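Pdx2 protein (PDB 2ABW) hydrolyses glutamine to glutamate and ammonia, the glutaminase step of pyridoxal 5'-phosphate (vitamin B6) synthesis, and passes the ammonia to the active site of Pdx1. Local coordinates at residues A[67-70]-A[71-75]; A[56-59]-A[60-64]; A[209-212]-A[213-217]. One frame throughout, in Å; residues are numbered along the deposited sequence.

In the fold
All three contacts are local, between residues a turn or so apart, each with a buried and an exposed side. Contacts 2 and 1 follow each other along the chain and touch: contact 2 is the end of helix 54-60, where it tightens and runs into helix 63-77, and contact 1 the latter's regular middle. Their centres are about 11 Å apart, with Arg-58 of contact 2 against the ring of Tyr-69 in contact 1. Contact 3, on helix 204-219, stands apart, about 20 Å from contact 1 between centres. Contacts 1 and 3 each place a valine methyl over an aromatic face; contact 3 adds a surface salt bridge, whereas contact 2 relies mainly on backbone bonds.

Contact 1: A[67-70]-A[71-75]; sequences TLYN and ALVHF
Tyr-69 and Val-73 meet one turn apart on helix 63-77, a regular alpha-helix of the class I glutamine amidotransferase fold, and make a CH-pi contact. The CG2 methyl of Val-73 sits over one face of the phenol ring, 3.9 Å from the ring centroid and displaced toward the rim, so that CE2 and CZ of Tyr-69 are equally near it, at 3.7 Å. Both torsions prepare this: Tyr-69 swings CG opposite its own N (chi1 174°), and Val-73 keeps CG2 beside its backbone N and trans to the carbonyl carbon, which points that methyl back down the helix at the ring. The phenol is fixed at its far end by a hydrogen bond from OH to the carbonyl of Ser-111, and the guanidinium of Arg-58 makes a cation-pi contact with it.

On the buried side, Leu-68 and Leu-72 pack at an angle, CG of Leu-68 lying 3.9 Å from CD1 of Leu-72. Leu-72 goes on to Leu-47 of strand 46-49 and Leu-41 of helix 38-42, tying the helix to the sheet. The outward side carries Asn-70 and His-74, linked through the backbone. Four successive i to i+4 bonds hold the whole turn, among them Val-73 N to Tyr-69 O. The shortest of the four runs from Leu-72 N to Leu-68 O, 2.8 Å, with an N-H...O angle of 160°.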
ATOM      1  N   THR A  67      13.923  -6.014  13.956  1.00 20.45           N
ATOM      2  CA  THR A  67      14.203  -7.174  13.115  1.00 20.08           C
ATOM      3  C   THR A  67      13.281  -7.139  11.892  1.00 19.53           C
ATOM      4  O   THR A  67      13.728  -7.278  10.754  1.00 19.45           O
ATOM      5  CB  THR A  67      14.080  -8.516  13.888  1.00 21.39           C
ATOM      6  OG1 THR A  67      15.210  -8.621  14.793  1.00 24.07           O
ATOM      7  CG2 THR A  67      14.083  -9.687  12.966  1.00 22.47           C
ATOM      8  N   LEU A  68      11.999  -6.964  12.130  1.00 18.22           N
ATOM      9  CA  LEU A  68      11.028  -6.997  10.944  1.00 17.26           C
ATOM     10  C   LEU A  68      11.174  -5.752  10.122  1.00 16.82           C
ATOM     11  O   LEU A  68      11.085  -5.817   8.887  1.00 15.89           O
ATOM     12  CB  LEU A  68       9.578  -7.178  11.412  1.00 17.59           C
ATOM     13  CG  LEU A  68       8.523  -7.379  10.404  1.00 17.98           C
ATOM     14  CD1 LEU A  68       8.803  -8.564   9.464  1.00 17.18           C
ATOM     15  CD2 LEU A  68       7.096  -7.517  11.079  1.00 20.31           C
ATOM     16  N   TYR A  69      11.360  -4.577  10.726  1.00 15.15           N
ATOM     17  CA  TYR A  69      11.583  -3.330   9.996  1.00 15.75           C
ATOM     18  C   TYR A  69      12.744  -3.547   9.000  1.00 15.54           C
ATOM     19  O   TYR A  69      12.652  -3.290   7.807  1.00 16.77           O
ATOM     20  CB  TYR A  69      11.951  -2.210  10.928  1.00 17.28           C
ATOM     21  CG  TYR A  69      12.316  -0.964  10.219  1.00 13.68           C
ATOM     22  CD1 TYR A  69      11.373  -0.109   9.662  1.00 16.11           C
ATOM     23  CD2 TYR A  69      13.632  -0.638  10.034  1.00 16.46           C
ATOM     24  CE1 TYR A  69      11.708   1.059   8.977  1.00 16.47           C
ATOM     25  CE2 TYR A  69      13.987   0.499   9.263  1.00 16.44           C
ATOM     26  CZ  TYR A  69      13.058   1.362   8.795  1.00 16.40           C
ATOM     27  OH  TYR A  69      13.407   2.484   8.045  1.00 16.76           O
ATOM     28  N   ASN A  70      13.863  -4.040   9.519  1.00 15.65           N
ATOM     29  CA  ASN A  70      15.078  -4.197   8.630  1.00 15.90           C
ATOM     30  C   ASN A  70      14.767  -5.221   7.533  1.00 15.87           C
ATOM     31  O   ASN A  70      15.167  -5.009   6.382  1.00 16.29           O
ATOM     32  CB  ASN A  70      16.220  -4.643   9.418  1.00 15.13           C
ATOM     33  CG  ASN A  70      16.714  -3.578  10.415  1.00 16.59           C
ATOM     34  OD1 ASN A  70      16.607  -2.441  10.127  1.00 22.60           O
ATOM     35  ND2 ASN A  70      17.322  -3.991  11.497  1.00 21.99           N
ATOM     36  N   ALA A  71      14.006  -6.274   7.838  1.00 14.63           N
ATOM     37  CA  ALA A  71      13.663  -7.256   6.806  1.00 16.00           C
ATOM     38  C   ALA A  71      12.742  -6.652   5.745  1.00 15.20           C
ATOM     39  O   ALA A  71      12.850  -6.952   4.544  1.00 15.48           O
ATOM     40  CB  ALA A  71      13.059  -8.541   7.441  1.00 16.14           C
ATOM     41  N   LEU A  72      11.807  -5.816   6.178  1.00 15.51           N
ATOM     42  CA  LEU A  72      10.893  -5.097   5.237  1.00 15.20           C
ATOM     43  C   LEU A  72      11.681  -4.157   4.315  1.00 15.56           C
ATOM     44  O   LEU A  72      11.459  -4.128   3.145  1.00 16.35           O
ATOM     45  CB  LEU A  72       9.763  -4.414   6.010  1.00 15.45           C
ATOM     46  CG  LEU A  72       8.787  -5.365   6.661  1.00 17.01           C
ATOM     47  CD1 LEU A  72       7.864  -4.636   7.640  1.00 17.17           C
ATOM     48  CD2 LEU A  72       7.925  -6.007   5.585  1.00 18.30           C
ATOM     49  N   VAL A  73      12.641  -3.444   4.879  1.00 15.14           N
ATOM     50  CA  VAL A  73      13.457  -2.543   4.092  1.00 14.72           C
ATOM     51  C   VAL A  73      14.172  -3.348   3.068  1.00 14.74           C
ATOM     52  O   VAL A  73      14.303  -2.942   1.904  1.00 14.11           O
ATOM     53  CB  VAL A  73      14.367  -1.678   5.010  1.00 15.08           C
ATOM     54  CG1 VAL A  73      15.415  -0.911   4.138  1.00 16.15           C
ATOM     55  CG2 VAL A  73      13.532  -0.706   5.819  1.00 16.38           C
ATOM     56  N   HIS A  74      14.785  -4.454   3.484  1.00 14.47           N
ATOM     57  CA  HIS A  74      15.501  -5.300   2.550  1.00 13.64           C
ATOM     58  C   HIS A  74      14.563  -5.852   1.446  1.00 13.91           C
ATOM     59  O   HIS A  74      14.913  -5.931   0.254  1.00 14.33           O
ATOM     60  CB  HIS A  74      16.244  -6.388   3.310  1.00 15.51           C
ATOM     61  CG  HIS A  74      16.862  -7.442   2.448  1.00 15.26           C
ATOM     62  ND1 HIS A  74      16.226  -8.645   2.238  1.00 16.26           N
ATOM     63  CD2 HIS A  74      18.065  -7.533   1.854  1.00 16.43           C
ATOM     64  CE1 HIS A  74      17.014  -9.423   1.529  1.00 18.34           C
ATOM     65  NE2 HIS A  74      18.076  -8.717   1.176  1.00 15.96           N
ATOM     66  N   PHE A  75      13.386  -6.295   1.846  1.00 14.34           N
ATOM     67  CA  PHE A  75      12.379  -6.870   0.932  1.00 14.10           C
ATOM     68  C   PHE A  75      12.025  -5.836  -0.132  1.00 15.09           C
ATOM     69  O   PHE A  75      11.975  -6.154  -1.326  1.00 15.44           O
ATOM     70  CB  PHE A  75      11.156  -7.215   1.732  1.00 14.17           C
ATOM     71  CG  PHE A  75       9.947  -7.759   0.982  1.00 15.80           C
ATOM     72  CD1 PHE A  75       9.038  -6.898   0.382  1.00 16.38           C
ATOM     73  CD2 PHE A  75       9.709  -9.126   1.016  1.00 15.86           C
ATOM     74  CE1 PHE A  75       7.923  -7.368  -0.265  1.00 17.54           C
ATOM     75  CE2 PHE A  75       8.541  -9.618   0.397  1.00 17.48           C
ATOM     76  CZ  PHE A  75       7.690  -8.708  -0.192  1.00 16.41           C
TER

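Contact 2: A[56-59]-A[60-64]; sequences TVRR and CCAYE
Cys-60 N donates to Thr-56 O at 3.1 Å in a regular i to i+4 bond. At the next residue the pattern splits: Cys-61 N reaches Val-57 O at 3.2 Å and makes a weak second bond to Arg-58 O. One step on, Ala-62 N turns instead to Arg-59 O, three residues back, at 3.0 Å; it approaches from well above the carbonyl plane, 67° out of it.

Arg-58 bends at chi2 (58°) and brings NH1 to 3.8 Å from CB of Ala-62. Its charge is used beyond this turn, in a salt bridge from NH1 to Asp-66, a hydrogen bond from NH2 to the carbonyl of Lys-109, and a cation-pi contact with Phe-106. The ring of Tyr-63 lays one face toward Arg-59 O, which stands 3.8 Å above its plane near the rim. On the buried side, SG of Cys-61 packs against Leu-72.

This is the C-terminal end of helix 54-60, tightening from i to i+4 into an i to i+3 turn; the helix begins at Ser-54, one of the residues, with Gly-52 and Glu-53, that probably bind the glutamine substrate.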
ATOM      1  N   THR A  56       1.281   2.943  14.727  1.00 23.60           N
ATOM      2  CA  THR A  56       1.016   1.613  15.279  1.00 23.61           C
ATOM      3  C   THR A  56       1.668   0.488  14.491  1.00 21.28           C
ATOM      4  O   THR A  56       2.334  -0.320  15.088  1.00 21.11           O
ATOM      5  CB  THR A  56      -0.484   1.308  15.307  1.00 24.91           C
ATOM      6  OG1 THR A  56      -1.132   2.326  16.082  1.00 26.68           O
ATOM      7  CG2 THR A  56      -0.731  -0.047  15.947  1.00 27.29           C
ATOM      8  N   VAL A  57       1.518   0.515  13.207  1.00 22.96           N
ATOM      9  CA  VAL A  57       2.138  -0.503  12.351  1.00 21.60           C
ATOM     10  C   VAL A  57       3.647  -0.430  12.510  1.00 21.92           C
ATOM     11  O   VAL A  57       4.341  -1.416  12.735  1.00 22.12           O
ATOM     12  CB  VAL A  57       1.762  -0.301  10.931  1.00 23.72           C
ATOM     13  CG1 VAL A  57       2.659  -1.151  10.038  1.00 23.83           C
ATOM     14  CG2 VAL A  57       0.262  -0.564  10.643  1.00 24.76           C
ATOM     15  N   ARG A  58       4.209   0.781  12.538  1.00 21.28           N
ATOM     16  CA  ARG A  58       5.668   0.873  12.687  1.00 20.90           C
ATOM     17  C   ARG A  58       6.191   0.320  13.989  1.00 21.55           C
ATOM     18  O   ARG A  58       7.209  -0.320  14.059  1.00 22.01           O
ATOM     19  CB  ARG A  58       6.113   2.343  12.553  1.00 21.08           C
ATOM     20  CG  ARG A  58       7.590   2.580  12.656  1.00 20.55           C
ATOM     21  CD  ARG A  58       8.412   1.798  11.599  1.00 22.59           C
ATOM     22  NE  ARG A  58       9.862   1.965  11.736  1.00 19.87           N
ATOM     23  CZ  ARG A  58      10.683   1.285  12.530  1.00 18.52           C
ATOM     24  NH1 ARG A  58      10.283   0.284  13.319  1.00 21.60           N
ATOM     25  NH2 ARG A  58      11.983   1.524  12.493  1.00 19.67           N
ATOM     26  N   ARG A  59       5.508   0.614  15.093  1.00 23.29           N
ATOM     27  CA  ARG A  59       5.892   0.061  16.391  1.00 25.12           C
ATOM     28  C   ARG A  59       5.814  -1.476  16.398  1.00 23.92           C
ATOM     29  O   ARG A  59       6.655  -2.142  16.990  1.00 24.79           O
ATOM     30  CB  ARG A  59       4.880   0.604  17.393  1.00 24.85           C
ATOM     31  CG  ARG A  59       5.080   0.137  18.768  1.00 30.12           C
ATOM     32  CD  ARG A  59       4.335   1.095  19.712  1.00 35.78           C
ATOM     33  NE  ARG A  59       5.013   2.394  19.766  1.00 42.32           N
ATOM     34  CZ  ARG A  59       4.420   3.577  19.934  1.00 44.82           C
ATOM     35  NH1 ARG A  59       3.090   3.693  20.026  1.00 46.21           N
ATOM     36  NH2 ARG A  59       5.181   4.665  20.020  1.00 47.64           N
ATOM     37  N   CYS A  60       4.820  -2.013  15.710  1.00 25.53           N
ATOM     38  CA  CYS A  60       4.714  -3.486  15.570  1.00 26.73           C
ATOM     39  C   CYS A  60       5.974  -4.118  14.887  1.00 26.95           C
ATOM     40  O   CYS A  60       6.335  -5.280  15.163  1.00 27.11           O
ATOM     41  CB  CYS A  60       3.477  -3.859  14.763  1.00 27.83           C
ATOM     42  SG  CYS A  60       1.872  -3.541  15.649  1.00 32.76           S
ATOM     43  N   CYS A  61       6.604  -3.357  14.002  1.00 25.47           N
ATOM     44  CA  CYS A  61       7.793  -3.809  13.303  1.00 25.53           C
ATOM     45  C   CYS A  61       9.075  -3.574  14.043  1.00 26.00           C
ATOM     46  O   CYS A  61      10.146  -3.971  13.615  1.00 26.68           O
ATOM     47  CB  CYS A  61       7.865  -3.155  11.914  1.00 24.79           C
ATOM     48  SG  CYS A  61       6.535  -3.515  10.872  1.00 23.51           S
ATOM     49  N   ALA A  62       8.987  -2.957  15.227  1.00 26.38           N
ATOM     50  CA  ALA A  62      10.165  -2.531  15.961  1.00 28.46           C
ATOM     51  C   ALA A  62      10.704  -3.580  16.935  1.00 28.89           C
ATOM     52  O   ALA A  62      11.771  -3.407  17.550  1.00 28.90           O
ATOM     53  CB  ALA A  62       9.822  -1.308  16.749  1.00 29.42           C
ATOM     54  N   TYR A  63       9.954  -4.671  17.103  1.00 30.66           N
ATOM     55  CA  TYR A  63      10.277  -5.648  18.069  1.00 31.34           C
ATOM     56  C   TYR A  63      11.642  -6.277  17.783  1.00 31.42           C
ATOM     57  O   TYR A  63      12.071  -6.445  16.612  1.00 28.53           O
ATOM     58  CB  TYR A  63       9.206  -6.760  18.158  1.00 35.41           C
ATOM     59  CG  TYR A  63       7.732  -6.339  18.299  1.00 38.86           C
ATOM     60  CD1 TYR A  63       7.320  -5.359  19.216  1.00 43.14           C
ATOM     61  CD2 TYR A  63       6.749  -6.964  17.526  1.00 44.15           C
ATOM     62  CE1 TYR A  63       5.950  -5.020  19.345  1.00 41.31           C
ATOM     63  CE2 TYR A  63       5.387  -6.615  17.630  1.00 43.46           C
ATOM     64  CZ  TYR A  63       5.005  -5.659  18.550  1.00 43.58           C
ATOM     65  OH  TYR A  63       3.653  -5.347  18.627  1.00 45.64           O
ATOM     66  N   GLU A  64      12.348  -6.635  18.857  1.00 30.22           N
ATOM     67  CA  GLU A  64      13.640  -7.322  18.710  1.00 31.09           C
ATOM     68  C   GLU A  64      14.587  -6.469  17.846  1.00 30.03           C
ATOM     69  O   GLU A  64      15.265  -6.961  16.909  1.00 27.23           O
ATOM     70  CB  GLU A  64      13.485  -8.748  18.166  1.00 32.62           C
ATOM     71  CG  GLU A  64      12.580  -9.629  19.020  1.00 36.94           C
ATOM     72  CD  GLU A  64      12.489 -11.082  18.535  1.00 39.07           C
ATOM     73  OE1 GLU A  64      13.533 -11.680  18.182  1.00 50.97           O
ATOM     74  OE2 GLU A  64      11.372 -11.658  18.556  1.00 45.56           O
TER

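Contact 3: A[209-212]-A[213-217]; sequences FYEK and VKNYK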
ATOM      1  N   PHE A 209      -2.684  -5.430  -8.219  1.00 12.91           N
ATOM      2  CA  PHE A 209      -1.492  -5.802  -7.385  1.00 13.27           C
ATOM      3  C   PHE A 209      -1.182  -7.289  -7.610  1.00 13.51           C
ATOM      4  O   PHE A 209       0.001  -7.649  -7.704  1.00 14.30           O
ATOM      5  CB  PHE A 209      -1.704  -5.525  -5.913  1.00 13.33           C
ATOM      6  CG  PHE A 209      -0.460  -5.783  -5.093  1.00 13.03           C
ATOM      7  CD1 PHE A 209       0.672  -4.974  -5.324  1.00 12.09           C
ATOM      8  CD2 PHE A 209      -0.369  -6.745  -4.117  1.00 13.50           C
ATOM      9  CE1 PHE A 209       1.831  -5.221  -4.640  1.00 15.87           C
ATOM     10  CE2 PHE A 209       0.795  -6.962  -3.426  1.00 14.99           C
ATOM     11  CZ  PHE A 209       1.864  -6.226  -3.708  1.00 16.25           C
ATOM     12  N   TYR A 210      -2.164  -8.157  -7.717  1.00 13.69           N
ATOM     13  CA  TYR A 210      -1.891  -9.567  -8.014  1.00 13.12           C
ATOM     14  C   TYR A 210      -1.071  -9.674  -9.326  1.00 13.53           C
ATOM     15  O   TYR A 210      -0.068 -10.411  -9.383  1.00 15.15           O
ATOM     16  CB  TYR A 210      -3.192 -10.318  -8.145  1.00 14.39           C
ATOM     17  CG  TYR A 210      -2.953 -11.692  -8.650  1.00 12.92           C
ATOM     18  CD1 TYR A 210      -2.524 -12.716  -7.844  1.00 14.70           C
ATOM     19  CD2 TYR A 210      -3.059 -12.001 -10.000  1.00 14.22           C
ATOM     20  CE1 TYR A 210      -2.259 -13.983  -8.354  1.00 13.83           C
ATOM     21  CE2 TYR A 210      -2.798 -13.253 -10.516  1.00 13.93           C
ATOM     22  CZ  TYR A 210      -2.340 -14.252  -9.706  1.00 14.88           C
ATOM     23  OH  TYR A 210      -2.041 -15.563 -10.135  1.00 14.99           O
ATOM     24  N   GLU A 211      -1.506  -9.016 -10.384  1.00 13.27           N
ATOM     25  CA  GLU A 211      -0.813  -9.085 -11.653  1.00 14.98           C
ATOM     26  C   GLU A 211       0.615  -8.546 -11.506  1.00 16.17           C
ATOM     27  O   GLU A 211       1.529  -9.134 -12.103  1.00 16.43           O
ATOM     28  CB  GLU A 211      -1.607  -8.319 -12.679  1.00 15.11           C
ATOM     29  CG  GLU A 211      -2.833  -9.022 -13.134  1.00 16.91           C
ATOM     30  CD  GLU A 211      -2.582 -10.248 -13.976  1.00 22.59           C
ATOM     31  OE1 GLU A 211      -1.537 -10.326 -14.633  1.00 24.09           O
ATOM     32  OE2 GLU A 211      -3.418 -11.149 -14.042  1.00 24.07           O
ATOM     33  N   LYS A 212       0.814  -7.548 -10.640  1.00 15.47           N
ATOM     34  CA  LYS A 212       2.160  -7.019 -10.375  1.00 15.64           C
ATOM     35  C   LYS A 212       3.058  -8.085  -9.801  1.00 16.49           C
ATOM     36  O   LYS A 212       4.222  -8.298 -10.154  1.00 16.56           O
ATOM     37  CB  LYS A 212       2.085  -5.843  -9.440  1.00 16.17           C
ATOM     38  CG  LYS A 212       3.337  -5.065  -9.285  1.00 16.45           C
ATOM     39  CD  LYS A 212       3.063  -3.784  -8.488  1.00 17.87           C
ATOM     40  CE  LYS A 212       4.375  -2.979  -8.151  1.00 18.74           C
ATOM     41  NZ  LYS A 212       4.767  -2.340  -9.430  1.00 17.84           N
ATOM     42  N   VAL A 213       2.517  -8.802  -8.822  1.00 14.24           N
ATOM     43  CA  VAL A 213       3.255  -9.915  -8.152  1.00 14.64           C
ATOM     44  C   VAL A 213       3.521 -11.031  -9.152  1.00 16.90           C
ATOM     45  O   VAL A 213       4.620 -11.601  -9.193  1.00 16.57           O
ATOM     46  CB  VAL A 213       2.489 -10.419  -6.906  1.00 13.59           C
ATOM     47  CG1 VAL A 213       3.256 -11.606  -6.273  1.00 17.77           C
ATOM     48  CG2 VAL A 213       2.277  -9.332  -5.881  1.00 14.50           C
ATOM     49  N   LYS A 214       2.481 -11.398  -9.942  1.00 15.31           N
ATOM     50  CA  LYS A 214       2.669 -12.433 -10.978  1.00 15.98           C
ATOM     51  C   LYS A 214       3.752 -12.074 -11.949  1.00 17.80           C
ATOM     52  O   LYS A 214       4.607 -12.953 -12.217  1.00 17.70           O
ATOM     53  CB  LYS A 214       1.322 -12.606 -11.706  1.00 16.19           C
ATOM     54  CG  LYS A 214       1.395 -13.719 -12.751  1.00 18.74           C
ATOM     55  CD  LYS A 214       0.311 -13.530 -13.774  1.00 19.95           C
ATOM     56  CE  LYS A 214       0.781 -12.556 -14.871  1.00 22.60           C
ATOM     57  NZ  LYS A 214      -0.218 -12.295 -15.899  1.00 25.98           N
ATOM     58  N   ASN A 215       3.805 -10.839 -12.385  1.00 17.70           N
ATOM     59  CA  ASN A 215       4.810 -10.421 -13.403  1.00 19.09           C
ATOM     60  C   ASN A 215       6.199 -10.443 -12.757  1.00 19.14           C
ATOM     61  O   ASN A 215       7.196 -10.874 -13.334  1.00 20.15           O
ATOM     62  CB  ASN A 215       4.533  -9.027 -13.880  1.00 21.03           C
ATOM     63  CG  ASN A 215       3.266  -8.926 -14.775  1.00 24.44           C
ATOM     64  OD1 ASN A 215       2.871  -9.865 -15.332  1.00 30.64           O
ATOM     65  ND2 ASN A 215       2.782  -7.719 -14.963  1.00 28.38           N
ATOM     66  N   TYR A 216       6.267 -10.000 -11.501  1.00 17.33           N
ATOM     67  CA  TYR A 216       7.513 -10.159 -10.728  1.00 19.53           C
ATOM     68  C   TYR A 216       8.025 -11.580 -10.696  1.00 20.34           C
ATOM     69  O   TYR A 216       9.201 -11.843 -11.002  1.00 20.13           O
ATOM     70  CB  TYR A 216       7.380  -9.561  -9.285  1.00 18.40           C
ATOM     71  CG  TYR A 216       8.445 -10.102  -8.351  1.00 21.85           C
ATOM     72  CD1 TYR A 216       9.654  -9.546  -8.321  1.00 25.01           C
ATOM     73  CD2 TYR A 216       8.196 -11.190  -7.520  1.00 24.33           C
ATOM     74  CE1 TYR A 216      10.640 -10.084  -7.483  1.00 21.79           C
ATOM     75  CE2 TYR A 216       9.160 -11.731  -6.724  1.00 25.41           C
ATOM     76  CZ  TYR A 216      10.395 -11.161  -6.707  1.00 21.70           C
ATOM     77  OH  TYR A 216      11.348 -11.731  -5.906  1.00 28.55           O
ATOM     78  N   LYS A 217       7.160 -12.520 -10.358  1.00 22.32           N
ATOM     79  CA  LYS A 217       7.592 -13.911 -10.232  1.00 25.02           C
ATOM     80  C   LYS A 217       8.081 -14.415 -11.573  1.00 24.67           C
ATOM     81  O   LYS A 217       9.082 -15.149 -11.615  1.00 24.50           O
ATOM     82  CB  LYS A 217       6.420 -14.766  -9.740  1.00 27.06           C
ATOM     83  CG  LYS A 217       6.895 -15.967  -8.903  1.00 30.55           C
ATOM     84  CD  LYS A 217       5.835 -16.500  -8.028  1.00 31.81           C
ATOM     85  CE  LYS A 217       6.289 -17.694  -7.196  1.00 36.09           C
ATOM     86  NZ  LYS A 217       7.551 -17.477  -6.410  1.00 34.42           N
TER
HETATM   87  O   HOH W   1      -0.154  -8.656 -16.069  1.00 29.75           O
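Four consecutive i to i+4 bonds, from Val-213 N to Phe-209 O through Tyr-216 N to Lys-212 O, make this an unbroken alpha-helical turn, with the bond from Lys-214 N to Tyr-210 O the shortest at 2.8 Å and nearly straight at its hydrogen (170°).

On the outer side, Glu-211 and Lys-214 run side by side in the same direction and close an i to i+3 salt bridge, NZ of Lys-214 lying 2.7 Å from OE1 of Glu-211. The ammonium uses the syn lone pair of OE1. Glu-211 folds at chi2 (-70°) and Lys-214 at chi3 (85°), and these two bends bring the charged ends together. A water adds a second grip on OE1, donating to it at 2.6 Å and accepting from ND2 of Asn-215 at 3.3 Å, which bridges the carboxylate to the amide one turn along.

Phe-209 and Val-213 form the apolar pair of the buried side. CG2 of Val-213 lies over one face of the Phe-209 ring in a CH-pi contact, 4.0 Å from the centroid and shifted toward the rim, with CE2 of Phe-209 the nearest ring atom. On another flank, CB of Lys-214 lies 4.3 Å from CE2 of Tyr-210, oblique to that ring.

Helix 204-219 is the last helix of the chain and packs on strand 4-9 of the central sheet: Val-213 reaches Ile-4 and Ile-6, while Tyr-210 covers Ile-4. Lys-212 carries its charge to Glu-186 on strand 180-187, and Lys-217 pairs with Asp-45 in the loop leading into strand 46-49.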